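Local coordinates for RNA-binding protein RO60 (PDB 2NVO) that binds several small RNAs that accumulate during recovery from ultraviolet irradiation and contributes to the resistance of Deinococcus radiodurans to that radiation, at residues R73-V76 with Q77-A80; P114-A117 with D118-A122; R342-D345 with A346-A350. All blocks are in the same frame, centred on the assembly; numbering follows the deposited sequence.

Interaction 1: residues R73-V76 with Q77-A80; sequences RELV and QRDA
The guanidinium of R78 folds back beside the side chain of E74, one turn earlier in helix 70-78 of the HEAT-like TROVE domain, an i to i+4 salt bridge of the helical kind. E74 OE1 stands 2.6 Å from R78 NH1, near the guanidinium plane, while E74 OE2 stays 3.8 Å from R78 NH1; with the two planes 69° apart, a single oxygen makes the approach rather than a flat two-pronged pairing. A sharp bend in the arginine chain (chi3 -32°) brings NH1 round to the glutamate, and E74 CG also lies in plane at the guanidinium's edge. L75 meets the same group obliquely, its CD1 3.5 Å from R78 NH2. D40 takes NH2 as E74 takes NH1, which should limit the rotation of the head.

The helix is closing here. D79 N still donates to L75 O (2.8 Å), but the backbone of D79 breaks from the helix and the residue acts as N-cap of helix 80-93, its OD1 accepting from L82 N. The side chains of V76 and A80 touch I109 of helix 100-112. On the exposed flank Q77 NE2 donates to T112 O and to a water 3.1 Å away, and the same water donates to R73 O, which already accepts from Q77 N at 3.1 Å.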
ATOM      1  N   ARG A  73     -23.052   1.826  -9.623  1.00 27.43           N
ATOM      2  CA  ARG A  73     -23.853   2.960 -10.084  1.00 30.10           C
ATOM      3  C   ARG A  73     -25.298   2.809  -9.625  1.00 30.37           C
ATOM      4  O   ARG A  73     -25.880   3.722  -9.041  1.00 29.87           O
ATOM      5  CB  ARG A  73     -23.793   3.074 -11.605  1.00 28.40           C
ATOM      6  CG  ARG A  73     -22.455   3.561 -12.121  1.00 30.26           C
ATOM      7  CD  ARG A  73     -22.416   3.557 -13.629  1.00 31.74           C
ATOM      8  NE  ARG A  73     -22.289   2.207 -14.160  1.00 31.77           N
ATOM      9  CZ  ARG A  73     -21.130   1.659 -14.514  1.00 33.61           C
ATOM     10  NH1 ARG A  73     -20.004   2.357 -14.398  1.00 33.99           N
ATOM     11  NH2 ARG A  73     -21.094   0.417 -14.981  1.00 29.95           N
ATOM     12  N   GLU A  74     -25.855   1.634  -9.894  1.00 30.52           N
ATOM     13  CA  GLU A  74     -27.214   1.282  -9.497  1.00 33.97           C
ATOM     14  C   GLU A  74     -27.454   1.518  -8.011  1.00 34.85           C
ATOM     15  O   GLU A  74     -28.523   1.968  -7.611  1.00 36.14           O
ATOM     16  CB  GLU A  74     -27.480  -0.180  -9.849  1.00 34.06           C
ATOM     17  CG  GLU A  74     -28.411  -0.916  -8.891  1.00 38.01           C
ATOM     18  CD  GLU A  74     -28.019  -2.381  -8.733  1.00 42.80           C
ATOM     19  OE1 GLU A  74     -27.140  -2.676  -7.892  1.00 37.31           O
ATOM     20  OE2 GLU A  74     -28.588  -3.236  -9.452  1.00 52.99           O
ATOM     21  N   LEU A  75     -26.453   1.218  -7.196  1.00 35.05           N
ATOM     22  CA  LEU A  75     -26.582   1.406  -5.763  1.00 32.18           C
ATOM     23  C   LEU A  75     -26.593   2.878  -5.396  1.00 33.65           C
ATOM     24  O   LEU A  75     -27.292   3.285  -4.476  1.00 34.20           O
ATOM     25  CB  LEU A  75     -25.452   0.704  -5.016  1.00 32.78           C
ATOM     26  CG  LEU A  75     -25.400   1.066  -3.532  1.00 31.51           C
ATOM     27  CD1 LEU A  75     -26.643   0.538  -2.816  1.00 36.46           C
ATOM     28  CD2 LEU A  75     -24.136   0.518  -2.891  1.00 32.54           C
ATOM     29  N   VAL A  76     -25.801   3.674  -6.105  1.00 34.46           N
ATOM     30  CA  VAL A  76     -25.729   5.100  -5.828  1.00 32.21           C
ATOM     31  C   VAL A  76     -27.056   5.779  -6.139  1.00 37.66           C
ATOM     32  O   VAL A  76     -27.460   6.711  -5.449  1.00 40.57           O
ATOM     33  CB  VAL A  76     -24.596   5.781  -6.617  1.00 33.89           C
ATOM     34  CG1 VAL A  76     -24.753   7.295  -6.576  1.00 32.31           C
ATOM     35  CG2 VAL A  76     -23.243   5.367  -6.053  1.00 30.33           C
ATOM     36  N   GLN A  77     -27.736   5.304  -7.177  1.00 36.71           N
ATOM     37  CA  GLN A  77     -29.055   5.821  -7.518  1.00 41.61           C
ATOM     38  C   GLN A  77     -30.086   5.369  -6.494  1.00 42.55           C
ATOM     39  O   GLN A  77     -30.845   6.179  -5.958  1.00 44.15           O
ATOM     40  CB  GLN A  77     -29.475   5.350  -8.910  1.00 40.76           C
ATOM     41  CG  GLN A  77     -28.638   5.928 -10.022  1.00 40.59           C
ATOM     42  CD  GLN A  77     -28.635   7.444 -10.007  1.00 42.06           C
ATOM     43  OE1 GLN A  77     -29.687   8.082 -10.099  1.00 46.82           O
ATOM     44  NE2 GLN A  77     -27.449   8.031  -9.895  1.00 36.39           N
ATOM     45  N   ARG A  78     -30.082   4.067  -6.221  1.00 42.91           N
ATOM     46  CA  ARG A  78     -31.049   3.437  -5.332  1.00 42.67           C
ATOM     47  C   ARG A  78     -30.980   3.980  -3.905  1.00 44.08           C
ATOM     48  O   ARG A  78     -32.002   4.347  -3.326  1.00 42.98           O
ATOM     49  CB  ARG A  78     -30.844   1.921  -5.330  1.00 41.63           C
ATOM     50  CG  ARG A  78     -32.102   1.133  -5.017  1.00 45.29           C
ATOM     51  CD  ARG A  78     -31.802  -0.339  -4.805  1.00 47.60           C
ATOM     52  NE  ARG A  78     -30.685  -0.805  -5.623  1.00 43.31           N
ATOM     53  CZ  ARG A  78     -29.564  -1.313  -5.125  1.00 41.70           C
ATOM     54  NH1 ARG A  78     -28.595  -1.710  -5.937  1.00 41.21           N
ATOM     55  NH2 ARG A  78     -29.412  -1.431  -3.813  1.00 39.66           N
ATOM     56  N   ASP A  79     -29.775   4.034  -3.344  1.00 41.01           N
ATOM     57  CA  ASP A  79     -29.584   4.497  -1.969  1.00 40.26           C
ATOM     58  C   ASP A  79     -28.233   5.203  -1.792  1.00 39.34           C
ATOM     59  O   ASP A  79     -27.300   4.654  -1.198  1.00 37.09           O
ATOM     60  CB  ASP A  79     -29.719   3.322  -0.990  1.00 38.31           C
ATOM     61  CG  ASP A  79     -29.718   3.760   0.474  1.00 41.51           C
ATOM     62  OD1 ASP A  79     -29.432   4.945   0.765  1.00 41.06           O
ATOM     63  OD2 ASP A  79     -29.999   2.905   1.343  1.00 40.68           O
ATOM     64  N   ALA A  80     -28.145   6.426  -2.304  1.00 38.54           N
ATOM     65  CA  ALA A  80     -26.932   7.229  -2.194  1.00 36.31           C
ATOM     66  C   ALA A  80     -26.541   7.478  -0.738  1.00 35.18           C
ATOM     67  O   ALA A  80     -25.360   7.650  -0.423  1.00 34.83           O
ATOM     68  CB  ALA A  80     -27.102   8.547  -2.930  1.00 33.09           C
TER
HETATM   69  O   HOH W   1     -24.834   6.385 -10.301  1.00 34.08           O

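Interaction 2: residues P114-A117 with D118-A122; sequences PNAA and DRKAA
R119 lays its side chain back over the start of helix 116-129, with N115 O and A116 CA both 3.7 Å above one face of its guanidinium and displaced toward its rim. CG lies beside the backbone N (chi1 -66°), and a further bend at chi3 turns the head toward the N-terminal end of the helix. There NH1 donates to A113 O, while NH2 gives a hydrogen to a water 3.0 Å away that in turn donates to P114 O. N115 O accepts from R119 N in a nearly straight bond (3.2 Å, N-H...O 174°).

N115 sits at the N-cap position without its side chain closing onto a backbone N-H. Its amide and the D118 carboxylate lie side by side, their planes 20° apart, with two acceptors, N115 OD1 and D118 OD2, 3.6 Å from each other. A water links the residues instead: it accepts from N115 N at 3.0 Å and donates to D118 OD2 at 2.8 Å. K120 N and A121 N are satisfied by A116 O and A117 O, the usual i to i+4 bonds.

The start of the helix is mostly exposed, yet it packs against three TROVE helices: D118 and A121 on helix 80-93, A122 on helix 100-112, R119 and K120 on L152 of helix 151-163.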
ATOM      1  N   PRO A 114     -29.598  11.139  -7.081  1.00 37.95           N
ATOM      2  CA  PRO A 114     -30.893  11.764  -7.394  1.00 41.20           C
ATOM      3  C   PRO A 114     -31.270  12.904  -6.443  1.00 40.51           C
ATOM      4  O   PRO A 114     -31.845  13.901  -6.881  1.00 41.84           O
ATOM      5  CB  PRO A 114     -31.885  10.608  -7.243  1.00 41.74           C
ATOM      6  CG  PRO A 114     -31.071   9.374  -7.447  1.00 43.02           C
ATOM      7  CD  PRO A 114     -29.710   9.680  -6.908  1.00 37.20           C
ATOM      8  N   ASN A 115     -30.939  12.765  -5.166  1.00 43.53           N
ATOM      9  CA  ASN A 115     -31.332  13.752  -4.168  1.00 43.43           C
ATOM     10  C   ASN A 115     -30.287  14.839  -3.918  1.00 45.13           C
ATOM     11  O   ASN A 115     -29.081  14.606  -4.027  1.00 41.91           O
ATOM     12  CB  ASN A 115     -31.699  13.061  -2.857  1.00 43.14           C
ATOM     13  CG  ASN A 115     -32.729  11.969  -3.048  1.00 43.58           C
ATOM     14  OD1 ASN A 115     -32.962  11.161  -2.151  1.00 52.97           O
ATOM     15  ND2 ASN A 115     -33.350  11.934  -4.221  1.00 42.10           N
ATOM     16  N   ALA A 116     -30.763  16.029  -3.573  1.00 41.19           N
ATOM     17  CA  ALA A 116     -29.889  17.167  -3.348  1.00 42.92           C
ATOM     18  C   ALA A 116     -29.191  17.064  -2.001  1.00 39.46           C
ATOM     19  O   ALA A 116     -28.055  17.490  -1.853  1.00 38.29           O
ATOM     20  CB  ALA A 116     -30.680  18.473  -3.449  1.00 48.58           C
ATOM     21  N   ALA A 117     -29.880  16.499  -1.018  1.00 41.90           N
ATOM     22  CA  ALA A 117     -29.302  16.334   0.310  1.00 40.16           C
ATOM     23  C   ALA A 117     -28.141  15.339   0.280  1.00 35.55           C
ATOM     24  O   ALA A 117     -27.197  15.443   1.060  1.00 33.23           O
ATOM     25  CB  ALA A 117     -30.369  15.873   1.293  1.00 40.55           C
ATOM     26  N   ASP A 118     -28.227  14.368  -0.623  1.00 38.23           N
ATOM     27  CA  ASP A 118     -27.187  13.351  -0.760  1.00 37.11           C
ATOM     28  C   ASP A 118     -25.973  13.891  -1.527  1.00 35.13           C
ATOM     29  O   ASP A 118     -24.839  13.761  -1.074  1.00 34.94           O
ATOM     30  CB  ASP A 118     -27.754  12.095  -1.425  1.00 37.95           C
ATOM     31  CG  ASP A 118     -28.659  11.303  -0.497  1.00 35.78           C
ATOM     32  OD1 ASP A 118     -28.451  11.361   0.729  1.00 34.81           O
ATOM     33  OD2 ASP A 118     -29.574  10.614  -0.987  1.00 42.18           O
ATOM     34  N   ARG A 119     -26.219  14.508  -2.677  1.00 35.11           N
ATOM     35  CA  ARG A 119     -25.158  15.198  -3.400  1.00 33.66           C
ATOM     36  C   ARG A 119     -24.442  16.185  -2.487  1.00 32.67           C
ATOM     37  O   ARG A 119     -23.228  16.352  -2.565  1.00 31.70           O
ATOM     38  CB  ARG A 119     -25.717  15.926  -4.626  1.00 32.26           C
ATOM     39  CG  ARG A 119     -26.275  15.006  -5.698  1.00 36.04           C
ATOM     40  CD  ARG A 119     -26.510  15.750  -7.014  1.00 39.11           C
ATOM     41  NE  ARG A 119     -27.404  16.898  -6.852  1.00 45.40           N
ATOM     42  CZ  ARG A 119     -28.690  16.907  -7.194  1.00 45.71           C
ATOM     43  NH1 ARG A 119     -29.253  15.830  -7.730  1.00 43.73           N
ATOM     44  NH2 ARG A 119     -29.417  18.003  -7.006  1.00 47.54           N
ATOM     45  N   LYS A 120     -25.200  16.839  -1.617  1.00 33.06           N
ATOM     46  CA  LYS A 120     -24.651  17.866  -0.745  1.00 31.63           C
ATOM     47  C   LYS A 120     -23.803  17.259   0.369  1.00 29.60           C
ATOM     48  O   LYS A 120     -22.752  17.796   0.730  1.00 27.10           O
ATOM     49  CB  LYS A 120     -25.778  18.732  -0.154  1.00 38.32           C
ATOM     50  CG  LYS A 120     -26.328  19.783  -1.121  1.00 42.66           C
ATOM     51  CD  LYS A 120     -27.322  20.742  -0.450  1.00 48.57           C
ATOM     52  CE  LYS A 120     -28.688  20.092  -0.224  1.00 44.05           C
ATOM     53  NZ  LYS A 120     -29.501  20.846   0.767  1.00 42.41           N
ATOM     54  N   ALA A 121     -24.277  16.145   0.913  1.00 27.97           N
ATOM     55  CA  ALA A 121     -23.563  15.441   1.973  1.00 30.95           C
ATOM     56  C   ALA A 121     -22.238  14.871   1.455  1.00 28.50           C
ATOM     57  O   ALA A 121     -21.227  14.884   2.162  1.00 28.04           O
ATOM     58  CB  ALA A 121     -24.435  14.339   2.556  1.00 29.62           C
ATOM     59  N   ALA A 122     -22.246  14.379   0.219  1.00 29.40           N
ATOM     60  CA  ALA A 122     -21.014  13.913  -0.413  1.00 27.32           C
ATOM     61  C   ALA A 122     -20.003  15.054  -0.490  1.00 25.77           C
ATOM     62  O   ALA A 122     -18.873  14.923  -0.030  1.00 22.57           O
ATOM     63  CB  ALA A 122     -21.299  13.342  -1.785  1.00 27.00           C
TER
HETATM   64  O   HOH W   2     -32.271  16.959  -6.836  1.00 41.26           O
HETATM   65  O   HOH W   3     -29.945  10.370  -3.723  1.00 40.04           O

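Interaction 3: residues R342-D345 with A346-A350; sequences RVVD and ALEEA
V344 and E348, one turn apart on helix 341-354, cross at a slant, with methyl CG1 of the valine 3.8 Å from E348 OE2. The valine has CG1 trans to its backbone N (chi1 166°), which sets that methyl beside its own carbonyl carbon, on the flank where the glutamate arrives. E348 starts with CG beside its backbone N (chi1 -78°) and then runs extended, carrying its carboxylate back along the helix toward the preceding turn.

D345 reaches the same neighbourhood from another direction. Its OD1 is 4.2 Å from E348 OE2, and the two carboxylate planes stand 89° apart, nearly perpendicular. Neither acid is in hydrogen-bonding contact with the other.

On the buried side V343 CG1 and L347 CD1 approach to 4.4 Å, a loose apolar i to i+4 contact. L347 CG, by contrast, lies against the backbone, 3.4 Å from the carbonyl oxygen V343 O. V343 also leans on Y325 and L302, and L347 on L275 and L278, so this face of the helix joins those of helices 271-283, 292-302 and 315-326 in the helical stack of the TROVE horseshoe.

The backbone bonds are regular in pattern but not all strong: L347 N to V343 O is 3.0 Å, E348 N to V344 O stretches to 3.3 Å, and E348 N also gives D345 O a weak second bond.

The carboxylates of D345 and E348, if both are charged, would be expected to disfavour each other; R322, in a long and weak ion pair with E348 OE2, probably offsets this in part, and the exposed position of both acids should let solvent screen the rest.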
ATOM      1  N   ARG A 342      27.374  -4.812   7.163  1.00 20.01           N
ATOM      2  CA  ARG A 342      26.745  -4.743   8.480  1.00 20.25           C
ATOM      3  C   ARG A 342      25.391  -4.024   8.437  1.00 14.75           C
ATOM      4  O   ARG A 342      24.586  -4.170   9.351  1.00 16.32           O
ATOM      5  CB  ARG A 342      27.702  -4.123   9.519  1.00 19.78           C
ATOM      6  CG  ARG A 342      28.751  -5.111  10.035  1.00 24.65           C
ATOM      7  CD  ARG A 342      29.781  -4.468  10.980  1.00 23.58           C
ATOM      8  NE  ARG A 342      29.162  -4.059  12.231  1.00 22.82           N
ATOM      9  CZ  ARG A 342      28.863  -2.806  12.538  1.00 19.58           C
ATOM     10  NH1 ARG A 342      29.154  -1.833  11.689  1.00 19.89           N
ATOM     11  NH2 ARG A 342      28.288  -2.528  13.702  1.00 16.35           N
ATOM     12  N   VAL A 343      25.141  -3.246   7.384  1.00 12.42           N
ATOM     13  CA  VAL A 343      23.827  -2.624   7.194  1.00 13.44           C
ATOM     14  C   VAL A 343      22.859  -3.689   6.683  1.00 15.74           C
ATOM     15  O   VAL A 343      21.738  -3.805   7.167  1.00 12.25           O
ATOM     16  CB  VAL A 343      23.867  -1.422   6.212  1.00 14.83           C
ATOM     17  CG1 VAL A 343      22.470  -0.937   5.875  1.00 11.73           C
ATOM     18  CG2 VAL A 343      24.690  -0.259   6.798  1.00 12.98           C
ATOM     19  N   VAL A 344      23.313  -4.472   5.707  1.00 14.84           N
ATOM     20  CA  VAL A 344      22.548  -5.637   5.266  1.00 18.45           C
ATOM     21  C   VAL A 344      22.194  -6.509   6.460  1.00 15.41           C
ATOM     22  O   VAL A 344      21.059  -6.960   6.601  1.00 15.32           O
ATOM     23  CB  VAL A 344      23.333  -6.470   4.244  1.00 16.51           C
ATOM     24  CG1 VAL A 344      22.673  -7.837   4.063  1.00 21.54           C
ATOM     25  CG2 VAL A 344      23.419  -5.718   2.929  1.00 14.33           C
ATOM     26  N   ASP A 345      23.174  -6.719   7.335  1.00 20.12           N
ATOM     27  CA  ASP A 345      22.976  -7.488   8.563  1.00 17.27           C
ATOM     28  C   ASP A 345      21.904  -6.887   9.459  1.00 16.60           C
ATOM     29  O   ASP A 345      21.110  -7.602  10.058  1.00 16.76           O
ATOM     30  CB  ASP A 345      24.271  -7.555   9.377  1.00 21.33           C
ATOM     31  CG  ASP A 345      25.207  -8.653   8.919  1.00 27.20           C
ATOM     32  OD1 ASP A 345      24.761  -9.574   8.199  1.00 32.19           O
ATOM     33  OD2 ASP A 345      26.398  -8.592   9.298  1.00 34.18           O
ATOM     34  N   ALA A 346      21.916  -5.568   9.598  1.00 17.21           N
ATOM     35  CA  ALA A 346      20.977  -4.906  10.499  1.00 15.06           C
ATOM     36  C   ALA A 346      19.553  -5.050   9.967  1.00 13.44           C
ATOM     37  O   ALA A 346      18.574  -5.089  10.724  1.00 11.13           O
ATOM     38  CB  ALA A 346      21.334  -3.455  10.632  1.00 13.26           C
ATOM     39  N   LEU A 347      19.445  -5.082   8.647  1.00 13.07           N
ATOM     40  CA  LEU A 347      18.149  -5.273   7.996  1.00 11.27           C
ATOM     41  C   LEU A 347      17.584  -6.666   8.276  1.00 11.91           C
ATOM     42  O   LEU A 347      16.366  -6.847   8.361  1.00 12.39           O
ATOM     43  CB  LEU A 347      18.258  -4.971   6.507  1.00 10.54           C
ATOM     44  CG  LEU A 347      18.455  -3.478   6.226  1.00  8.95           C
ATOM     45  CD1 LEU A 347      18.890  -3.276   4.796  1.00 12.62           C
ATOM     46  CD2 LEU A 347      17.190  -2.701   6.511  1.00  8.01           C
ATOM     47  N   GLU A 348      18.463  -7.643   8.449  1.00 14.50           N
ATOM     48  CA  GLU A 348      18.024  -8.972   8.852  1.00 15.42           C
ATOM     49  C   GLU A 348      17.478  -8.935  10.263  1.00 15.15           C
ATOM     50  O   GLU A 348      16.530  -9.647  10.582  1.00 13.74           O
ATOM     51  CB  GLU A 348      19.148 -10.005   8.718  1.00 18.57           C
ATOM     52  CG  GLU A 348      19.367 -10.446   7.282  1.00 19.28           C
ATOM     53  CD  GLU A 348      20.681 -11.177   7.064  1.00 22.01           C
ATOM     54  OE1 GLU A 348      20.998 -12.100   7.840  1.00 31.79           O
ATOM     55  OE2 GLU A 348      21.395 -10.827   6.098  1.00 31.53           O
ATOM     56  N   GLU A 349      18.062  -8.083  11.106  1.00 14.82           N
ATOM     57  CA  GLU A 349      17.568  -7.912  12.461  1.00 14.11           C
ATOM     58  C   GLU A 349      16.243  -7.154  12.493  1.00 13.13           C
ATOM     59  O   GLU A 349      15.355  -7.500  13.262  1.00 15.64           O
ATOM     60  CB  GLU A 349      18.610  -7.197  13.350  1.00 18.02           C
ATOM     61  CG  GLU A 349      18.170  -7.099  14.808  1.00 17.97           C
ATOM     62  CD  GLU A 349      19.182  -6.384  15.709  1.00 24.88           C
ATOM     63  OE1 GLU A 349      20.367  -6.314  15.339  1.00 20.70           O
ATOM     64  OE2 GLU A 349      18.780  -5.903  16.792  1.00 29.32           O
ATOM     65  N   ALA A 350      16.119  -6.111  11.669  1.00 11.52           N
ATOM     66  CA  ALA A 350      14.875  -5.367  11.551  1.00 11.01           C
ATOM     67  C   ALA A 350      13.722  -6.291  11.136  1.00 11.85           C
ATOM     68  O   ALA A 350      12.614  -6.175  11.647  1.00  9.89           O
ATOM     69  CB  ALA A 350      15.025  -4.212  10.559  1.00 10.99           C
TER

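All three interactions are local contacts, three to five residues apart, along or at the ends of TROVE helices, and they follow one another along the chain without overlap. Interactions 1 and 2 are neighbours, their centres 12 Å apart, one at the end of helix 70-78 and the other at the start of helix 116-129. They touch directly, Q77 OE1 lying 3.3 Å from P114 CG and A80 CB 3.8 Å from D118 OD2. Interaction 3, on helix 341-354, is across the chain's centre, about 51 Å from interaction 1 and 53 Å from interaction 2, centre to centre. The early pair and the late helix thus mark distant parts of the horseshoe that the VWFA-like domain closes into a ring round the RNA-binding cavity.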